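Local coordinates for protein D-hydantoinase (Ralstonia pickettii, PDB 1NFG) that probably catalyses the stereospecific, zinc-dependent hydrolysis of the cyclic amide bond of D-hydantoin derivatives, working as a homodimer or homotetramer built on TIM-barrel subunits, at residues A[169-172]-A[177-180]; A[221-226]-A[233-238]; A[245-250]-A[257-262]; A[299-302]-A[306-309]. All blocks are in the same frame, centred on the assembly; numbering follows the deposited sequence.

Contact 1 (A[169-172]-A[177-180]); sequences DKAV and LVMV
Ala171 and Val178 meet methyl to methyl, so neither a ring face nor the edge of an amide or carboxylate takes part in the contact. CB of Ala171 points from the helix toward the strand, and its partner is CG2 of Val178, 3.5 Å away. The valine is turned for this: CG1 lies anti to the backbone N (chi1 176°), which puts CG2 beside that nitrogen, on the flank facing Ala171. Leu177 adds mainly backbone, its N lying 4.4 Å from Ala171 CB, while its own CB points away from the helix. The two segments come closest here, with 5.8 Å between the CA atoms of Ala171 and Leu177. An alanine suits such a place because its short side chain lets helix and strand backbones draw near, and a branched valine suits a buried strand. The same valine also packs on Leu164, Thr167 and Leu168 of this helix. Polar residues occupy other sides: Lys170 pairs with Glu134 and Glu137, and Asp169 hydrogen-bonds to Tyr190 of the second subunit. Strand 178-180 leads directly into His181, a zinc ligand, and lies by its backbone bonds between residues 145-149 and strand 233-235. An outer helix packed through apolar side chains against the strand that follows it, with a metal ligand just beyond that strand, is characteristic of the TIM barrel of metallo-dependent hydrolases.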
# COMPACT_ATOMS: atom_id res chain seq x y z
N ASP A 169 -26.25 -10.88 3.63
CA ASP A 169 -26.59 -12.16 4.22
C ASP A 169 -27.64 -12.93 3.41
O ASP A 169 -27.51 -14.14 3.21
CB ASP A 169 -27.05 -11.96 5.66
CG ASP A 169 -27.24 -13.26 6.40
OD1 ASP A 169 -28.32 -13.87 6.24
OD2 ASP A 169 -26.31 -13.69 7.11
N LYS A 170 -28.67 -12.24 2.95
CA LYS A 170 -29.72 -12.87 2.15
C LYS A 170 -29.17 -13.34 0.80
O LYS A 170 -29.55 -14.40 0.30
CB LYS A 170 -30.88 -11.89 1.91
CG LYS A 170 -31.86 -11.79 3.07
CD LYS A 170 -32.47 -13.14 3.38
CE LYS A 170 -33.56 -13.03 4.44
NZ LYS A 170 -34.01 -14.37 4.92
N ALA A 171 -28.28 -12.54 0.22
CA ALA A 171 -27.67 -12.87 -1.07
C ALA A 171 -26.87 -14.16 -0.96
O ALA A 171 -26.90 -15.00 -1.87
CB ALA A 171 -26.78 -11.74 -1.52
N VAL A 172 -26.14 -14.34 0.14
CA VAL A 172 -25.36 -15.55 0.31
C VAL A 172 -26.27 -16.77 0.41
O VAL A 172 -25.96 -17.83 -0.12
CB VAL A 172 -24.47 -15.48 1.58
CG1 VAL A 172 -23.97 -16.87 1.95
CG2 VAL A 172 -23.29 -14.57 1.33
N LEU A 177 -26.06 -11.83 -5.89
CA LEU A 177 -24.95 -10.89 -5.84
C LEU A 177 -25.40 -9.49 -5.44
O LEU A 177 -26.26 -8.90 -6.08
CB LEU A 177 -24.25 -10.82 -7.20
CG LEU A 177 -23.11 -9.81 -7.33
CD1 LEU A 177 -21.93 -10.29 -6.52
CD2 LEU A 177 -22.73 -9.64 -8.78
N VAL A 178 -24.80 -8.95 -4.38
CA VAL A 178 -25.15 -7.62 -3.93
C VAL A 178 -24.35 -6.57 -4.71
O VAL A 178 -23.14 -6.69 -4.85
CB VAL A 178 -24.88 -7.44 -2.42
CG1 VAL A 178 -25.17 -6.01 -2.01
CG2 VAL A 178 -25.73 -8.41 -1.63
N MET A 179 -25.04 -5.56 -5.21
CA MET A 179 -24.42 -4.47 -5.94
C MET A 179 -24.57 -3.24 -5.06
O MET A 179 -25.56 -3.12 -4.33
CB MET A 179 -25.14 -4.25 -7.26
CG MET A 179 -25.20 -5.47 -8.14
SD MET A 179 -26.07 -5.12 -9.66
CE MET A 179 -27.62 -5.72 -9.23
N VAL A 180 -23.62 -2.32 -5.12
CA VAL A 180 -23.72 -1.14 -4.28
C VAL A 180 -23.15 0.15 -4.86
O VAL A 180 -22.10 0.16 -5.50
CB VAL A 180 -23.05 -1.39 -2.90
CG1 VAL A 180 -21.65 -1.89 -3.09
CG2 VAL A 180 -23.02 -0.11 -2.10

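Contact 2 (A[221-226]-A[233-238]); sequences RALALA and IYIVHV
Leu223 reaches over from the helix and sets one methyl, CD2, against two isoleucines of the strand at once. Its side chain stands at about a right angle to that of Ile233, where CD2 meets CG2 at 3.6 Å, and passes at a slant to that of Ile235, whose CD1 is 3.5 Å from the same CD2. Leu223 CB does not itself point at the strand. CG, held anti to the carbonyl carbon (chi1 -64°), carries the end of the chain nearer. The two alanines do point at the strand, and they share Ile233 between them: CB of Ala226 touches the branch methyl CG2 at 3.7 Å, whereas CB of Ala222, one turn earlier, meets the far end of the other branch, CD1, at 3.9 Å. Ile233 is extended, with CG1 anti to the backbone N (chi1 -173°), and can therefore span both. Helix and strand run antiparallel, at 172°, the axes of these short segments 9.3 Å apart at closest approach, as expected of neighbours in a beta/alpha barrel. Two alanines and a leucine on the helix fit the beta-branched isoleucines of the strand. Tyr234 points the opposite way, and its OH bonds to Glu260. Beyond the strand, His237 binds the second zinc. The contact is wholly apolar and buried, which implies that burial of hydrocarbon and closeness of fit, without directed bonds, hold this helix against the strand leading to the metal site.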
# COMPACT_ATOMS: atom_id res chain seq x y z
N ARG A 221 -15.81 0.50 2.98
CA ARG A 221 -16.77 0.02 3.97
C ARG A 221 -17.61 -1.13 3.41
O ARG A 221 -17.75 -2.19 4.05
CB ARG A 221 -17.67 1.19 4.40
CG ARG A 221 -18.74 0.86 5.45
CD ARG A 221 -18.94 2.06 6.37
NE ARG A 221 -19.09 3.32 5.64
CZ ARG A 221 -20.24 3.78 5.17
NH1 ARG A 221 -21.37 3.09 5.36
NH2 ARG A 221 -20.27 4.93 4.50
N ALA A 222 -18.17 -0.93 2.22
CA ALA A 222 -18.98 -1.96 1.60
C ALA A 222 -18.15 -3.25 1.49
O ALA A 222 -18.59 -4.33 1.91
CB ALA A 222 -19.44 -1.51 0.22
N LEU A 223 -16.94 -3.14 0.95
CA LEU A 223 -16.08 -4.30 0.80
C LEU A 223 -15.77 -4.96 2.14
O LEU A 223 -15.69 -6.19 2.24
CB LEU A 223 -14.80 -3.90 0.06
CG LEU A 223 -15.04 -3.42 -1.37
CD1 LEU A 223 -13.81 -2.73 -1.93
CD2 LEU A 223 -15.43 -4.60 -2.23
N ALA A 224 -15.60 -4.14 3.17
CA ALA A 224 -15.31 -4.64 4.51
C ALA A 224 -16.51 -5.45 5.02
O ALA A 224 -16.36 -6.54 5.59
CB ALA A 224 -15.02 -3.49 5.45
N LEU A 225 -17.70 -4.90 4.80
CA LEU A 225 -18.93 -5.57 5.22
C LEU A 225 -19.08 -6.88 4.46
O LEU A 225 -19.48 -7.90 5.03
CB LEU A 225 -20.14 -4.65 4.96
CG LEU A 225 -20.67 -3.84 6.15
CD1 LEU A 225 -19.67 -3.82 7.31
CD2 LEU A 225 -21.00 -2.42 5.68
N ALA A 226 -18.75 -6.86 3.17
CA ALA A 226 -18.83 -8.07 2.36
C ALA A 226 -17.87 -9.10 2.95
O ALA A 226 -18.19 -10.28 3.05
CB ALA A 226 -18.46 -7.76 0.92
N ILE A 233 -19.47 -9.28 -3.64
CA ILE A 233 -20.10 -7.97 -3.77
C ILE A 233 -19.63 -7.35 -5.07
O ILE A 233 -18.54 -7.65 -5.56
CB ILE A 233 -19.73 -7.06 -2.58
CG1 ILE A 233 -20.53 -5.77 -2.65
CG2 ILE A 233 -18.24 -6.75 -2.59
CD1 ILE A 233 -20.43 -4.94 -1.40
N TYR A 234 -20.46 -6.48 -5.64
CA TYR A 234 -20.16 -5.84 -6.91
C TYR A 234 -20.25 -4.32 -6.76
O TYR A 234 -21.32 -3.79 -6.48
CB TYR A 234 -21.15 -6.35 -7.95
CG TYR A 234 -20.99 -5.83 -9.36
CD1 TYR A 234 -21.49 -4.59 -9.73
CD2 TYR A 234 -20.39 -6.62 -10.35
CE1 TYR A 234 -21.42 -4.14 -11.06
CE2 TYR A 234 -20.31 -6.19 -11.68
CZ TYR A 234 -20.83 -4.95 -12.03
OH TYR A 234 -20.77 -4.53 -13.34
N ILE A 235 -19.13 -3.63 -6.93
CA ILE A 235 -19.13 -2.19 -6.80
C ILE A 235 -19.40 -1.55 -8.15
O ILE A 235 -18.60 -1.68 -9.09
CB ILE A 235 -17.78 -1.65 -6.22
CG1 ILE A 235 -17.75 -1.80 -4.70
CG2 ILE A 235 -17.65 -0.15 -6.50
CD1 ILE A 235 -17.99 -3.18 -4.19
N VAL A 236 -20.54 -0.87 -8.26
CA VAL A 236 -20.90 -0.21 -9.51
C VAL A 236 -20.11 1.08 -9.66
O VAL A 236 -19.65 1.66 -8.68
CB VAL A 236 -22.42 0.12 -9.58
CG1 VAL A 236 -23.23 -1.15 -9.37
CG2 VAL A 236 -22.80 1.17 -8.54
N HIS A 237 -19.96 1.52 -10.90
CA HIS A 237 -19.22 2.72 -11.26
C HIS A 237 -18.03 3.14 -10.39
O HIS A 237 -18.11 4.11 -9.65
CB HIS A 237 -20.18 3.91 -11.43
CG HIS A 237 -21.10 4.13 -10.27
ND1 HIS A 237 -20.68 4.07 -8.96
CD2 HIS A 237 -22.42 4.45 -10.23
CE1 HIS A 237 -21.70 4.35 -8.16
NE2 HIS A 237 -22.76 4.58 -8.91
N VAL A 238 -16.93 2.39 -10.47
CA VAL A 238 -15.70 2.76 -9.76
C VAL A 238 -15.19 3.85 -10.69
O VAL A 238 -14.99 3.61 -11.87
CB VAL A 238 -14.69 1.61 -9.74
CG1 VAL A 238 -13.35 2.14 -9.23
CG2 VAL A 238 -15.19 0.49 -8.84

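Contact 3 (A[245-250]-A[257-262]); sequences EEVMRA and ALAETC
In the beta-alpha-beta crossover of the TIM barrel formed by strand 233-235, helix 241-253 and strand 257-262, this is the return half, where the helix lies on the second strand. Val247 and Ala259 touch through CG1 and CB, 4.0 Å apart. One helical turn later, Ala250 CB meets Ala257 CB at 4.1 Å. Each of these CB atoms points toward the opposing segment. In Val247, CG1 stands anti to the backbone N (chi1 169°), which brings that methyl slightly nearer Ala259 CB than CG2. Three alanines and one valine suit an interface where little space separates the backbones. The helix is charged elsewhere: Arg249 NH1 makes a salt bridge to Glu246 OE1 whose hydrogen bond is weak, 3.4 Å long, reached at the guanidinium edge. Glu246 also pairs with Arg249 of the second subunit, and Arg249 with Glu245 and Glu246 of that subunit. Glu260, next along the strand, bonds through OE2 to ND1 of the zinc ligand His57 and to the backbone N of His237. Around the contact, helix 212-229 lies alongside, its Leu223 touching both Ala250 and Ala257 and its Thr219 touching Val247, while Phe307, in the loop before strand 310-311, packs on Ala259.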
# COMPACT_ATOMS: atom_id res chain seq x y z
N GLU A 245 -8.38 1.68 -5.68
CA GLU A 245 -7.38 1.15 -4.77
C GLU A 245 -8.01 0.29 -3.67
O GLU A 245 -7.46 -0.75 -3.29
CB GLU A 245 -6.58 2.28 -4.14
CG GLU A 245 -5.35 1.78 -3.41
CD GLU A 245 -4.52 2.91 -2.84
OE1 GLU A 245 -4.38 3.96 -3.51
OE2 GLU A 245 -4.00 2.74 -1.71
N GLU A 246 -9.15 0.73 -3.14
CA GLU A 246 -9.82 -0.02 -2.09
C GLU A 246 -10.32 -1.36 -2.63
O GLU A 246 -10.25 -2.38 -1.95
CB GLU A 246 -10.99 0.78 -1.52
CG GLU A 246 -10.60 2.09 -0.83
CD GLU A 246 -9.75 1.88 0.41
OE1 GLU A 246 -9.66 0.74 0.90
OE2 GLU A 246 -9.17 2.88 0.89
N VAL A 247 -10.82 -1.34 -3.86
CA VAL A 247 -11.31 -2.57 -4.49
C VAL A 247 -10.13 -3.53 -4.57
O VAL A 247 -10.22 -4.71 -4.20
CB VAL A 247 -11.83 -2.30 -5.92
CG1 VAL A 247 -12.08 -3.60 -6.66
CG2 VAL A 247 -13.11 -1.47 -5.85
N MET A 248 -9.02 -2.99 -5.04
CA MET A 248 -7.81 -3.78 -5.17
C MET A 248 -7.35 -4.35 -3.83
O MET A 248 -7.00 -5.53 -3.73
CB MET A 248 -6.72 -2.91 -5.80
CG MET A 248 -6.14 -3.52 -7.06
SD MET A 248 -7.37 -3.91 -8.33
CE MET A 248 -6.96 -2.61 -9.54
N ARG A 249 -7.37 -3.53 -2.78
CA ARG A 249 -6.95 -4.01 -1.46
C ARG A 249 -7.87 -5.14 -1.00
O ARG A 249 -7.42 -6.14 -0.45
CB ARG A 249 -6.95 -2.88 -0.43
CG ARG A 249 -6.02 -1.73 -0.80
CD ARG A 249 -6.11 -0.56 0.14
NE ARG A 249 -5.34 -0.77 1.36
CZ ARG A 249 -5.85 -0.74 2.58
NH1 ARG A 249 -7.15 -0.50 2.75
NH2 ARG A 249 -5.08 -0.95 3.63
N ALA A 250 -9.16 -4.98 -1.26
CA ALA A 250 -10.14 -5.99 -0.88
C ALA A 250 -9.82 -7.30 -1.61
O ALA A 250 -9.77 -8.37 -1.00
CB ALA A 250 -11.54 -5.52 -1.23
N ALA A 257 -14.52 -9.50 -4.31
CA ALA A 257 -14.97 -8.18 -4.72
C ALA A 257 -14.90 -8.02 -6.23
O ALA A 257 -13.89 -8.37 -6.85
CB ALA A 257 -14.11 -7.11 -4.06
N LEU A 258 -15.98 -7.51 -6.82
CA LEU A 258 -16.04 -7.30 -8.25
C LEU A 258 -16.32 -5.83 -8.42
O LEU A 258 -16.86 -5.21 -7.51
CB LEU A 258 -17.18 -8.10 -8.88
CG LEU A 258 -17.33 -9.55 -8.43
CD1 LEU A 258 -18.49 -10.18 -9.18
CD2 LEU A 258 -16.04 -10.31 -8.69
N ALA A 259 -15.97 -5.27 -9.57
CA ALA A 259 -16.22 -3.87 -9.82
C ALA A 259 -16.35 -3.62 -11.31
O ALA A 259 -16.02 -4.48 -12.13
CB ALA A 259 -15.10 -3.03 -9.23
N GLU A 260 -16.82 -2.42 -11.66
CA GLU A 260 -17.01 -2.02 -13.05
C GLU A 260 -16.75 -0.53 -13.16
O GLU A 260 -16.48 0.14 -12.17
CB GLU A 260 -18.45 -2.30 -13.48
CG GLU A 260 -19.49 -1.68 -12.53
CD GLU A 260 -20.79 -1.28 -13.24
OE1 GLU A 260 -21.38 -2.12 -13.94
OE2 GLU A 260 -21.23 -0.11 -13.08
N THR A 261 -16.81 -0.01 -14.39
CA THR A 261 -16.67 1.43 -14.62
C THR A 261 -17.71 1.76 -15.68
O THR A 261 -18.39 0.86 -16.19
CB THR A 261 -15.31 1.86 -15.19
OG1 THR A 261 -14.29 1.04 -14.65
CG2 THR A 261 -15.03 3.31 -14.79
N CYS A 262 -17.81 3.03 -16.02
CA CYS A 262 -18.78 3.43 -17.01
C CYS A 262 -18.14 4.37 -18.01
O CYS A 262 -17.34 5.23 -17.66
CB CYS A 262 -19.99 4.08 -16.31
SG CYS A 262 -20.78 3.00 -15.04

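Contact 4 (A[299-302]-A[306-309]); sequences WNAL and VFET
Val306 and Ala301 are joined by a backbone hydrogen bond, from Val306 N to Ala301 O, 2.9 Å long and nearly straight at 166° at the hydrogen. The donor sits 26° off the carbonyl plane. A second polar link passes through a water, which donates to Phe307 O at 2.7 Å and, weakly, to Leu302 O at 3.3 Å. The last helical turn and the following loop are thus tied by one direct N-H to C=O bond and one water bridge between carbonyls. A bond reaching five residues back over the C-terminal end of a helix is consistent with the 6-to-1 bond of a Schellman motif, and the apolar pairing of the same two residues, Ala301 CB with Val306 CB at 4.0 Å, adds a hydrophobic contact beside it. The end of helix 292-303 is folded back in this way before the chain enters strand 310-311, beyond which lies the zinc ligand Asp313. Apolar contacts make up the rest. Leu302 CD1 lies at the edge of the Phe307 ring, in its plane, 3.4 Å from Phe307 CD2. Ala301 CB comes to CE2 of that ring at 3.8 Å, obliquely. Phe307 CG is anti to the carbonyl carbon (chi1 -64°), which turns the ring toward Ala301 and Leu302. A large aromatic suits this buried place, since the ring also packs on Leu244 of helix 241-253 and on Val238.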
# COMPACT_ATOMS: atom_id res chain seq x y z
N TRP A 299 -8.27 2.91 -17.55
CA TRP A 299 -7.91 2.20 -18.77
C TRP A 299 -6.84 1.14 -18.46
O TRP A 299 -6.92 0.03 -18.98
CB TRP A 299 -7.39 3.15 -19.84
CG TRP A 299 -8.47 3.87 -20.64
CD1 TRP A 299 -8.71 5.21 -20.67
CD2 TRP A 299 -9.40 3.27 -21.56
NE1 TRP A 299 -9.72 5.49 -21.56
CE2 TRP A 299 -10.16 4.32 -22.12
CE3 TRP A 299 -9.66 1.96 -21.97
CZ2 TRP A 299 -11.16 4.10 -23.07
CZ3 TRP A 299 -10.66 1.74 -22.92
CH2 TRP A 299 -11.39 2.80 -23.46
N ASN A 300 -5.86 1.47 -17.62
CA ASN A 300 -4.82 0.50 -17.28
C ASN A 300 -5.45 -0.67 -16.56
O ASN A 300 -5.11 -1.82 -16.81
CB ASN A 300 -3.73 1.10 -16.38
CG ASN A 300 -2.80 2.05 -17.14
OD1 ASN A 300 -2.55 1.87 -18.34
ND2 ASN A 300 -2.27 3.05 -16.44
N ALA A 301 -6.38 -0.36 -15.66
CA ALA A 301 -7.07 -1.40 -14.90
C ALA A 301 -7.83 -2.30 -15.87
O ALA A 301 -7.87 -3.51 -15.70
CB ALA A 301 -8.01 -0.78 -13.90
N LEU A 302 -8.44 -1.69 -16.89
CA LEU A 302 -9.19 -2.45 -17.89
C LEU A 302 -8.24 -3.41 -18.59
O LEU A 302 -8.48 -4.61 -18.64
CB LEU A 302 -9.81 -1.51 -18.93
CG LEU A 302 -11.30 -1.13 -18.93
CD1 LEU A 302 -12.03 -1.78 -17.77
CD2 LEU A 302 -11.43 0.38 -18.89
N VAL A 306 -8.97 -5.97 -14.55
CA VAL A 306 -9.50 -5.74 -13.22
C VAL A 306 -11.03 -5.70 -13.18
O VAL A 306 -11.65 -6.41 -12.38
CB VAL A 306 -8.95 -4.43 -12.63
CG1 VAL A 306 -9.57 -4.14 -11.29
CG2 VAL A 306 -7.44 -4.52 -12.51
N PHE A 307 -11.63 -4.88 -14.04
CA PHE A 307 -13.09 -4.72 -14.09
C PHE A 307 -13.86 -5.80 -14.83
O PHE A 307 -13.35 -6.43 -15.76
CB PHE A 307 -13.43 -3.36 -14.70
CG PHE A 307 -12.96 -2.19 -13.88
CD1 PHE A 307 -13.32 -2.08 -12.54
CD2 PHE A 307 -12.18 -1.19 -14.46
CE1 PHE A 307 -12.92 -0.98 -11.79
CE2 PHE A 307 -11.77 -0.08 -13.71
CZ PHE A 307 -12.14 0.02 -12.37
N GLU A 308 -15.11 -6.00 -14.42
CA GLU A 308 -15.96 -7.01 -15.04
C GLU A 308 -16.61 -6.48 -16.31
O GLU A 308 -17.05 -7.27 -17.15
CB GLU A 308 -17.05 -7.43 -14.07
CG GLU A 308 -16.54 -7.96 -12.77
CD GLU A 308 -15.61 -9.12 -12.97
OE1 GLU A 308 -15.98 -10.04 -13.73
OE2 GLU A 308 -14.52 -9.14 -12.36
N THR A 309 -16.66 -5.17 -16.47
CA THR A 309 -17.30 -4.60 -17.65
C THR A 309 -17.24 -3.09 -17.63
O THR A 309 -16.78 -2.49 -16.67
CB THR A 309 -18.80 -4.99 -17.70
OG1 THR A 309 -19.41 -4.47 -18.89
CG2 THR A 309 -19.54 -4.41 -16.50
O HOH W 1 -11.15 -5.29 -16.79

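In the fold
All four contacts are buried, though Val306 of contact 4 is partly exposed, and each joins an outer helix of the barrel to the chain that follows it, in series along the sequence. Contacts 1, 2 and 3 end on strands 178-180, 233-235 and 257-262, successive neighbours in one parallel sheet, bonded for instance from Tyr234 N to Val178 O and from Ile235 N to Leu258 O. Their helix-to-strand chemistry is purely apolar, richest in contact 2. Contact 4 differs: its second segment is loop, and backbone and water bonds join the packing. It still meets contact 3 through Glu308 N and Ala259 O. Charged groups on the helices of contacts 1 to 3 reach the second subunit.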